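Local coordinates for Ufm1-specific protease (Caenorhabditis elegans, PDB 5EJJ), which cleaves, as a thiol protease, the peptide bond at the C-terminal glycine of the ubiquitin-like modifier ufm-1 and helps localize certain odorant receptors to olfactory cilia, at residues 478-483 with 554-559; 163-168 with 203-208; 35-40 with 47-52. One frame throughout, in Å; residues are numbered along the deposited sequence.

Interaction 1. Residues 478-483 with 554-559; sequences RELARH and MVLPQP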
loop_
_atom_site.group_PDB
_atom_site.type_symbol
_atom_site.label_atom_id
_atom_site.label_comp_id
_atom_site.label_asym_id
_atom_site.label_seq_id
_atom_site.Cartn_x
_atom_site.Cartn_y
_atom_site.Cartn_z
ATOM N N ARG A 478 3.723 -1.280 -28.726
ATOM C CA ARG A 478 2.315 -1.624 -28.572
ATOM C C ARG A 478 2.135 -2.777 -27.572
ATOM O O ARG A 478 1.417 -2.636 -26.585
ATOM C CB ARG A 478 1.726 -1.995 -29.945
ATOM C CG ARG A 478 0.408 -1.287 -30.307
ATOM C CD ARG A 478 0.183 -1.183 -31.829
ATOM N NE ARG A 478 1.115 -0.251 -32.468
ATOM C CZ ARG A 478 0.960 1.072 -32.488
ATOM N NH1 ARG A 478 -0.096 1.622 -31.904
ATOM N NH2 ARG A 478 1.861 1.844 -33.088
ATOM N N GLU A 479 2.797 -3.904 -27.829
ATOM C CA GLU A 479 2.730 -5.086 -26.959
ATOM C C GLU A 479 3.519 -4.929 -25.645
ATOM O O GLU A 479 3.318 -5.691 -24.689
ATOM C CB GLU A 479 3.207 -6.324 -27.720
ATOM C CG GLU A 479 4.469 -6.082 -28.547
ATOM C CD GLU A 479 4.626 -7.059 -29.712
ATOM O OE1 GLU A 479 4.592 -8.293 -29.473
ATOM O OE2 GLU A 479 4.781 -6.585 -30.868
ATOM N N LEU A 480 4.415 -3.940 -25.617
ATOM C CA LEU A 480 5.141 -3.558 -24.404
ATOM C C LEU A 480 4.273 -2.698 -23.467
ATOM O O LEU A 480 4.359 -2.818 -22.237
ATOM C CB LEU A 480 6.439 -2.820 -24.759
ATOM C CG LEU A 480 7.470 -2.676 -23.633
ATOM C CD1 LEU A 480 8.019 -4.037 -23.219
ATOM C CD2 LEU A 480 8.607 -1.733 -24.004
ATOM N N ALA A 481 3.447 -1.829 -24.052
ATOM C CA ALA A 481 2.425 -1.095 -23.300
ATOM C C ALA A 481 1.370 -2.073 -22.787
ATOM O O ALA A 481 0.976 -2.032 -21.624
ATOM C CB ALA A 481 1.776 -0.035 -24.170
ATOM N N ARG A 482 0.929 -2.958 -23.673
ATOM C CA ARG A 482 -0.022 -4.000 -23.329
ATOM C C ARG A 482 0.462 -4.813 -22.134
ATOM O O ARG A 482 -0.343 -5.260 -21.317
ATOM C CB ARG A 482 -0.232 -4.924 -24.525
ATOM C CG ARG A 482 -1.203 -6.051 -24.264
ATOM C CD ARG A 482 -2.554 -5.750 -24.876
ATOM N NE ARG A 482 -3.619 -6.530 -24.249
ATOM C CZ ARG A 482 -4.456 -6.053 -23.332
ATOM N NH1 ARG A 482 -4.365 -4.786 -22.929
ATOM N NH2 ARG A 482 -5.390 -6.845 -22.820
ATOM N N HIS A 483 1.776 -5.014 -22.039
ATOM C CA HIS A 483 2.348 -5.753 -20.913
ATOM C C HIS A 483 2.075 -5.020 -19.624
ATOM O O HIS A 483 1.401 -5.545 -18.734
ATOM C CB HIS A 483 3.863 -5.947 -21.061
ATOM C CG HIS A 483 4.537 -6.413 -19.803
ATOM N ND1 HIS A 483 4.355 -7.679 -19.279
ATOM C CD2 HIS A 483 5.386 -5.776 -18.960
ATOM C CE1 HIS A 483 5.060 -7.797 -18.168
ATOM N NE2 HIS A 483 5.698 -6.658 -17.954
ATOM N N MET A 554 14.108 -9.118 -24.578
ATOM C CA MET A 554 13.251 -8.572 -23.523
ATOM C C MET A 554 12.548 -9.690 -22.744
ATOM O O MET A 554 11.866 -10.555 -23.330
ATOM C CB MET A 554 12.207 -7.627 -24.129
ATOM C CG MET A 554 12.328 -6.177 -23.690
ATOM S SD MET A 554 11.492 -4.994 -24.794
ATOM C CE MET A 554 12.239 -5.406 -26.368
ATOM N N VAL A 555 12.720 -9.685 -21.423
ATOM C CA VAL A 555 12.023 -10.655 -20.577
ATOM C C VAL A 555 10.910 -9.967 -19.781
ATOM O O VAL A 555 11.112 -8.895 -19.194
ATOM C CB VAL A 555 12.989 -11.497 -19.687
ATOM C CG1 VAL A 555 14.081 -10.638 -19.098
ATOM C CG2 VAL A 555 12.228 -12.218 -18.588
ATOM N N LEU A 556 9.737 -10.602 -19.814
ATOM C CA LEU A 556 8.468 -10.036 -19.384
ATOM C C LEU A 556 7.816 -10.942 -18.353
ATOM O O LEU A 556 7.013 -11.815 -18.718
ATOM C CB LEU A 556 7.531 -9.934 -20.583
ATOM C CG LEU A 556 7.497 -8.612 -21.342
ATOM C CD1 LEU A 556 8.870 -8.181 -21.759
ATOM C CD2 LEU A 556 6.592 -8.723 -22.545
ATOM N N PRO A 557 8.144 -10.738 -17.063
ATOM C CA PRO A 557 7.699 -11.649 -16.000
ATOM C C PRO A 557 6.186 -11.735 -15.867
ATOM O O PRO A 557 5.492 -10.716 -15.925
ATOM C CB PRO A 557 8.337 -11.046 -14.752
ATOM C CG PRO A 557 9.546 -10.297 -15.271
ATOM C CD PRO A 557 9.064 -9.708 -16.551
ATOM N N GLN A 558 5.675 -12.950 -15.723
ATOM C CA GLN A 558 4.234 -13.146 -15.578
ATOM C C GLN A 558 3.920 -13.538 -14.142
ATOM O O GLN A 558 4.489 -14.490 -13.605
ATOM C CB GLN A 558 3.711 -14.240 -16.522
ATOM C CG GLN A 558 4.216 -14.174 -17.961
ATOM C CD GLN A 558 3.568 -13.065 -18.772
ATOM O OE1 GLN A 558 2.418 -13.180 -19.203
ATOM N NE2 GLN A 558 4.312 -11.987 -18.993
ATOM N N PRO A 559 3.000 -12.809 -13.507
ATOM C CA PRO A 559 2.615 -13.137 -12.134
ATOM C C PRO A 559 1.585 -14.256 -12.152
ATOM O O PRO A 559 0.787 -14.334 -13.102
ATOM C CB PRO A 559 1.965 -11.839 -11.634
ATOM C CG PRO A 559 2.179 -10.816 -12.737
ATOM C CD PRO A 559 2.310 -11.606 -13.992
#
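His-483 and Leu-556 carry most of this contact, with Leu-480 next. The imidazole of His-483 lies with one face against the leucine. Leu-556 CG sits 3.9 Å from the centroid of the His-483 ring and only 12° off the ring normal. This is a CH-pi contact over the face. The two side chains run past each other in opposite directions. CB and CD2 of Leu-556 also approach the ring. The histidine CG stands anti to the backbone N (chi1 167°). This torsion lays the ring over the strand.

The edge of the same ring meets polar atoms. His-483 CE1 comes within 3.7 Å of Pro-557 O, which lies in the ring plane. Gln-558 NE2 is also near the edge, 4.3 Å from His-483 ND1, and is not hydrogen-bonded to it. That amide nitrogen is used instead within its own segment. Gln-558 NE2 donates to Leu-556 O at 2.7 Å, from above the carbonyl plane. The other ring nitrogen, His-483 NE2, is hydrogen-bonded to the backbone oxygen of Thr-489, and Thr-489 OG1 bonds Pro-557 O. Thr-489 thus ties the helix end to the strand.

One turn back, Leu-480 meets the strand through a single methyl. Its CD1 lies 3.9 Å from Met-554 SD, and the two side chains cross at about a right angle. The same methyl only grazes Leu-556 CD1. Strand 491-494 adds to this core, with Val-491 touching both His-483 and Met-554.

No hydrogen bond joins the two segments directly. Helix 477-484 packs on strand 552-557 with an angle of 26° between the short axes, 10.8 Å apart. It is helix-on-sheet packing in the papain-like (clan CA) peptidase C78 domain, away from the inferred catalytic residues.

Interaction 2. Residues 163-168 with 203-208; sequences TYLNAE and TAMQSL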
loop_
_atom_site.group_PDB
_atom_site.type_symbol
_atom_site.label_atom_id
_atom_site.label_comp_id
_atom_site.label_asym_id
_atom_site.label_seq_id
_atom_site.Cartn_x
_atom_site.Cartn_y
_atom_site.Cartn_z
ATOM N N THR A 163 2.342 8.918 26.570
ATOM C CA THR A 163 3.152 10.027 26.099
ATOM C C THR A 163 4.019 9.515 24.964
ATOM O O THR A 163 4.544 8.397 25.022
ATOM C CB THR A 163 4.051 10.530 27.229
ATOM O OG1 THR A 163 3.232 11.137 28.232
ATOM C CG2 THR A 163 5.089 11.544 26.729
ATOM N N TYR A 164 4.148 10.304 23.909
ATOM C CA TYR A 164 4.945 9.860 22.776
ATOM C C TYR A 164 6.085 10.840 22.593
ATOM O O TYR A 164 5.893 12.060 22.629
ATOM C CB TYR A 164 4.101 9.741 21.495
ATOM C CG TYR A 164 2.852 8.889 21.643
ATOM C CD1 TYR A 164 1.666 9.445 22.121
ATOM C CD2 TYR A 164 2.862 7.526 21.306
ATOM C CE1 TYR A 164 0.537 8.684 22.265
ATOM C CE2 TYR A 164 1.733 6.751 21.452
ATOM C CZ TYR A 164 0.576 7.343 21.930
ATOM O OH TYR A 164 -0.556 6.591 22.062
ATOM N N LEU A 165 7.272 10.299 22.376
ATOM C CA LEU A 165 8.460 11.105 22.435
ATOM C C LEU A 165 9.410 10.785 21.291
ATOM O O LEU A 165 9.711 9.618 21.045
ATOM C CB LEU A 165 9.141 10.830 23.763
ATOM C CG LEU A 165 10.204 11.848 24.132
ATOM C CD1 LEU A 165 9.517 13.090 24.759
ATOM C CD2 LEU A 165 11.262 11.183 25.029
ATOM N N ASN A 166 9.864 11.817 20.580
ATOM C CA ASN A 166 10.930 11.663 19.591
ATOM C C ASN A 166 12.113 12.465 20.086
ATOM O O ASN A 166 12.009 13.682 20.261
ATOM C CB ASN A 166 10.511 12.170 18.205
ATOM C CG ASN A 166 11.653 12.086 17.171
ATOM O OD1 ASN A 166 12.598 12.866 17.215
ATOM N ND2 ASN A 166 11.558 11.144 16.244
ATOM N N ALA A 167 13.241 11.796 20.311
ATOM C CA ALA A 167 14.379 12.455 20.944
ATOM C C ALA A 167 15.273 13.203 19.955
ATOM O O ALA A 167 15.754 14.297 20.264
ATOM C CB ALA A 167 15.183 11.463 21.761
ATOM N N GLU A 168 15.471 12.624 18.771
ATOM C CA GLU A 168 16.248 13.247 17.696
ATOM C C GLU A 168 15.690 14.597 17.226
ATOM O O GLU A 168 16.294 15.269 16.409
ATOM C CB GLU A 168 16.326 12.291 16.494
ATOM C CG GLU A 168 17.370 12.649 15.420
ATOM C CD GLU A 168 17.088 11.977 14.079
ATOM O OE1 GLU A 168 16.086 11.233 13.999
ATOM O OE2 GLU A 168 17.856 12.190 13.106
ATOM N N THR A 203 8.632 7.085 20.596
ATOM C CA THR A 203 8.678 6.060 21.625
ATOM C C THR A 203 7.475 6.255 22.529
ATOM O O THR A 203 7.242 7.363 23.021
ATOM C CB THR A 203 9.958 6.129 22.433
ATOM O OG1 THR A 203 11.035 5.624 21.637
ATOM C CG2 THR A 203 9.828 5.258 23.662
ATOM N N ALA A 204 6.680 5.205 22.717
ATOM C CA ALA A 204 5.469 5.355 23.523
ATOM C C ALA A 204 5.761 4.985 24.972
ATOM O O ALA A 204 6.420 3.969 25.262
ATOM C CB ALA A 204 4.317 4.532 22.970
ATOM N N MET A 205 5.282 5.829 25.877
ATOM C CA MET A 205 5.674 5.737 27.264
ATOM C C MET A 205 4.499 5.919 28.189
ATOM O O MET A 205 3.444 6.385 27.786
ATOM C CB MET A 205 6.730 6.784 27.546
ATOM C CG MET A 205 7.981 6.479 26.799
ATOM S SD MET A 205 9.248 7.695 27.015
ATOM C CE MET A 205 8.284 9.203 26.964
ATOM N N GLN A 206 4.692 5.576 29.447
ATOM C CA GLN A 206 3.639 5.674 30.424
ATOM C C GLN A 206 4.253 6.056 31.773
ATOM O O GLN A 206 5.449 5.793 32.022
ATOM C CB GLN A 206 3.003 4.312 30.507
ATOM C CG GLN A 206 1.779 4.213 31.306
ATOM C CD GLN A 206 1.341 2.786 31.405
ATOM O OE1 GLN A 206 2.137 1.862 31.180
ATOM N NE2 GLN A 206 0.069 2.582 31.728
ATOM N N SER A 207 3.443 6.676 32.635
ATOM C CA SER A 207 3.856 6.996 34.007
ATOM C C SER A 207 4.287 5.727 34.768
ATOM O O SER A 207 3.662 4.670 34.621
ATOM C CB SER A 207 2.705 7.703 34.731
ATOM O OG SER A 207 2.979 7.924 36.103
ATOM N N LEU A 208 5.365 5.820 35.554
ATOM C CA LEU A 208 5.827 4.686 36.367
ATOM C C LEU A 208 4.937 4.472 37.588
ATOM O O LEU A 208 5.009 3.441 38.251
ATOM C CB LEU A 208 7.288 4.835 36.798
ATOM C CG LEU A 208 8.371 4.462 35.786
ATOM C CD1 LEU A 208 9.730 4.534 36.414
ATOM C CD2 LEU A 208 8.157 3.082 35.285
#
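Thr-163 and Met-205 form a hydrogen-bonded pair in an antiparallel strand pairing, part of a mixed sheet. Tyr-164 and Ala-204 follow as a non-hydrogen-bonded pair. Leu-165 and Thr-203 make the next hydrogen-bonded pair.

Both hydrogen-bonded pairs use all four of their backbone groups. Thr-163 N donates to Met-205 O at 3.0 Å. Met-205 N returns a bond to Thr-163 O at 2.8 Å. In the second pair Leu-165 N donates to Thr-203 O at 3.0 Å. Thr-203 N closes it on Leu-165 O at 2.8 Å, and this N-H is the straightest of the four at 168°. Two carbonyls carry a second, weaker contact. Thr-163 O also receives the CA-H of Ala-204, and Thr-203 O that of Tyr-164.

The backbone of Tyr-164 bonds Ile-173 on strand 171-173. Strand 163-166 is therefore held along both edges. Asn-166 ND2 donates to Glu-201 O, which extends the link to strand 199-205 past the paired residues.

The side chains divide between the two faces. Tyr-164 and Ala-204 lie on one face of the sheet, where both touch Ser-131 of the nearby strand 127-139. The methyl CB of Ala-204 lies 3.7 Å from Tyr-164 CD2 and equally near CE2, so it meets one side of the ring obliquely.

Thr-163, Leu-165, Thr-203 and Met-205 share the other face. This face is more open. The methionine chain runs out from the strand and bends at its last torsion (chi3 -40°). The bend turns its methyl back over strand 163-166. There Met-205 CE rests 3.7 Å from Leu-165 CB and 4.0 Å from Thr-163 CG2.

Interaction 3. Residues 35-40 with 47-52; sequences GFVFGR and IHVLFA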
loop_
_atom_site.group_PDB
_atom_site.type_symbol
_atom_site.label_atom_id
_atom_site.label_comp_id
_atom_site.label_asym_id
_atom_site.label_seq_id
_atom_site.Cartn_x
_atom_site.Cartn_y
_atom_site.Cartn_z
ATOM N N GLY A 35 -24.269 -0.066 1.916
ATOM C CA GLY A 35 -22.918 0.226 2.380
ATOM C C GLY A 35 -22.700 1.372 3.345
ATOM O O GLY A 35 -23.625 2.114 3.666
ATOM N N PHE A 36 -21.456 1.521 3.796
ATOM C CA PHE A 36 -21.086 2.628 4.682
ATOM C C PHE A 36 -20.169 3.667 4.016
ATOM O O PHE A 36 -19.385 3.341 3.117
ATOM C CB PHE A 36 -20.443 2.102 5.966
ATOM C CG PHE A 36 -21.088 0.867 6.491
ATOM C CD1 PHE A 36 -20.529 -0.379 6.234
ATOM C CD2 PHE A 36 -22.265 0.942 7.225
ATOM C CE1 PHE A 36 -21.121 -1.534 6.722
ATOM C CE2 PHE A 36 -22.870 -0.203 7.712
ATOM C CZ PHE A 36 -22.295 -1.445 7.463
ATOM N N VAL A 37 -20.273 4.911 4.484
ATOM C CA VAL A 37 -19.501 6.029 3.950
ATOM C C VAL A 37 -18.623 6.662 5.042
ATOM O O VAL A 37 -19.117 7.174 6.048
ATOM C CB VAL A 37 -20.438 7.080 3.312
ATOM C CG1 VAL A 37 -19.668 8.223 2.710
ATOM C CG2 VAL A 37 -21.285 6.428 2.269
ATOM N N PHE A 38 -17.313 6.603 4.840
ATOM C CA PHE A 38 -16.362 7.018 5.852
ATOM C C PHE A 38 -15.632 8.247 5.352
ATOM O O PHE A 38 -15.402 8.387 4.152
ATOM C CB PHE A 38 -15.373 5.902 6.119
ATOM C CG PHE A 38 -15.972 4.704 6.780
ATOM C CD1 PHE A 38 -16.204 4.697 8.148
ATOM C CD2 PHE A 38 -16.283 3.576 6.046
ATOM C CE1 PHE A 38 -16.749 3.578 8.784
ATOM C CE2 PHE A 38 -16.823 2.455 6.656
ATOM C CZ PHE A 38 -17.059 2.449 8.034
ATOM N N GLY A 39 -15.268 9.149 6.258
ATOM C CA GLY A 39 -14.717 10.406 5.811
ATOM C C GLY A 39 -14.226 11.307 6.909
ATOM O O GLY A 39 -14.297 10.966 8.092
ATOM N N ARG A 40 -13.704 12.458 6.497
ATOM C CA ARG A 40 -13.244 13.483 7.407
ATOM C C ARG A 40 -14.395 14.462 7.686
ATOM O O ARG A 40 -14.649 15.389 6.912
ATOM C CB ARG A 40 -12.032 14.187 6.808
ATOM C CG ARG A 40 -10.847 13.260 6.556
ATOM C CD ARG A 40 -9.699 13.951 5.794
ATOM N NE ARG A 40 -8.569 13.039 5.629
ATOM C CZ ARG A 40 -7.826 12.943 4.531
ATOM N NH1 ARG A 40 -8.092 13.705 3.481
ATOM N NH2 ARG A 40 -6.808 12.089 4.490
ATOM N N ILE A 47 -13.828 9.844 2.278
ATOM C CA ILE A 47 -12.572 9.213 1.881
ATOM C C ILE A 47 -12.762 7.776 1.407
ATOM O O ILE A 47 -12.078 7.344 0.492
ATOM C CB ILE A 47 -11.517 9.255 3.010
ATOM C CG1 ILE A 47 -11.246 10.690 3.426
ATOM C CG2 ILE A 47 -10.221 8.637 2.574
ATOM C CD1 ILE A 47 -10.721 11.521 2.332
ATOM N N HIS A 48 -13.674 7.037 2.032
ATOM C CA HIS A 48 -13.893 5.622 1.711
ATOM C C HIS A 48 -15.375 5.318 1.571
ATOM O O HIS A 48 -16.137 5.523 2.506
ATOM C CB HIS A 48 -13.370 4.707 2.815
ATOM C CG HIS A 48 -11.899 4.815 3.070
ATOM N ND1 HIS A 48 -10.950 4.408 2.157
ATOM C CD2 HIS A 48 -11.216 5.247 4.157
ATOM C CE1 HIS A 48 -9.744 4.613 2.658
ATOM N NE2 HIS A 48 -9.876 5.120 3.872
ATOM N N VAL A 49 -15.792 4.819 0.415
ATOM C CA VAL A 49 -17.138 4.303 0.294
ATOM C C VAL A 49 -17.074 2.782 0.267
ATOM O O VAL A 49 -16.514 2.183 -0.648
ATOM C CB VAL A 49 -17.838 4.855 -0.933
ATOM C CG1 VAL A 49 -19.220 4.263 -1.035
ATOM C CG2 VAL A 49 -17.927 6.362 -0.832
ATOM N N LEU A 50 -17.609 2.146 1.299
ATOM C CA LEU A 50 -17.514 0.693 1.369
ATOM C C LEU A 50 -18.854 -0.006 1.144
ATOM O O LEU A 50 -19.803 0.179 1.907
ATOM C CB LEU A 50 -16.869 0.257 2.671
ATOM C CG LEU A 50 -15.400 0.671 2.750
ATOM C CD1 LEU A 50 -14.795 0.314 4.123
ATOM C CD2 LEU A 50 -14.586 0.069 1.586
ATOM N N PHE A 51 -18.921 -0.796 0.075
ATOM C CA PHE A 51 -20.136 -1.514 -0.275
ATOM C C PHE A 51 -20.186 -2.881 0.411
ATOM O O PHE A 51 -19.145 -3.504 0.678
ATOM C CB PHE A 51 -20.231 -1.671 -1.793
ATOM C CG PHE A 51 -20.396 -0.382 -2.520
ATOM C CD1 PHE A 51 -19.302 0.274 -3.046
ATOM C CD2 PHE A 51 -21.643 0.190 -2.668
ATOM C CE1 PHE A 51 -19.449 1.483 -3.724
ATOM C CE2 PHE A 51 -21.801 1.411 -3.337
ATOM C CZ PHE A 51 -20.705 2.057 -3.861
ATOM N N ALA A 52 -21.402 -3.344 0.689
ATOM C CA ALA A 52 -21.616 -4.643 1.321
ATOM C C ALA A 52 -22.999 -5.217 1.010
ATOM O O ALA A 52 -23.990 -4.471 0.919
ATOM C CB ALA A 52 -21.442 -4.531 2.817
#
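A beta hairpin of the N-terminal MPN domain pairs strands 33-40 and 45-53, with a classic beta bulge near its turn. Ile-47 and His-48 both face Phe-38 at the bulge. Phe-38 O takes two N-H groups, Ile-47 N at 2.8 Å on a lone pair and His-48 N at 3.1 Å from above the carbonyl plane. Phe-38 N donates to His-48 O at 2.8 Å. Further along, Phe-36 and Leu-50 exchange two backbone bonds.

Phe-36, Phe-38, His-48 and Leu-50 share one face. Leu-50 CD1 reaches Phe-38 CE2 at 3.9 Å, with the side chains at about a right angle, and Leu-65 of helix 59-68 touches both. Val-37 and Val-49 lie on the other face. Gly-35 and Phe-51 form a non-hydrogen-bonded pair.

Arg-40 extends straight from CG to NE, and Ile-47 CD1 lies over one face of its guanidinium, 3.6 Å from Arg-40 NH1. The group's polar ends turn to Asp-72, a salt bridge to NE, and to Gln-45, a hydrogen bond from NH1. Replacing Arg-40 by an alanine removes the guanidinium and would probably leave Asp-72 without its positive mate and the Ile-47 methyl without its flat cover. The buried charge is thus met by polar partners at its rim, while its flat face accepts a hydrocarbon neighbour.

In the fold
The three contacts join separate elements and do not touch. Interactions 1 and 3 are buried, while interaction 2 lies at the surface. Interaction 2 is on the opposite side of the chain's centre from interaction 1, with centres about 49 Å apart. Interactions 2 and 3 are both antiparallel strand pairings bonded through the backbone. Interaction 3 buries more surface, contains a bulge and includes a buried arginine. Interaction 2 is regular and leaves one face more open. Interaction 1 sets a helix on a strand mainly through side chains, with no hydrogen bond between the segments. Its polar links run through Thr-489, outside both segments.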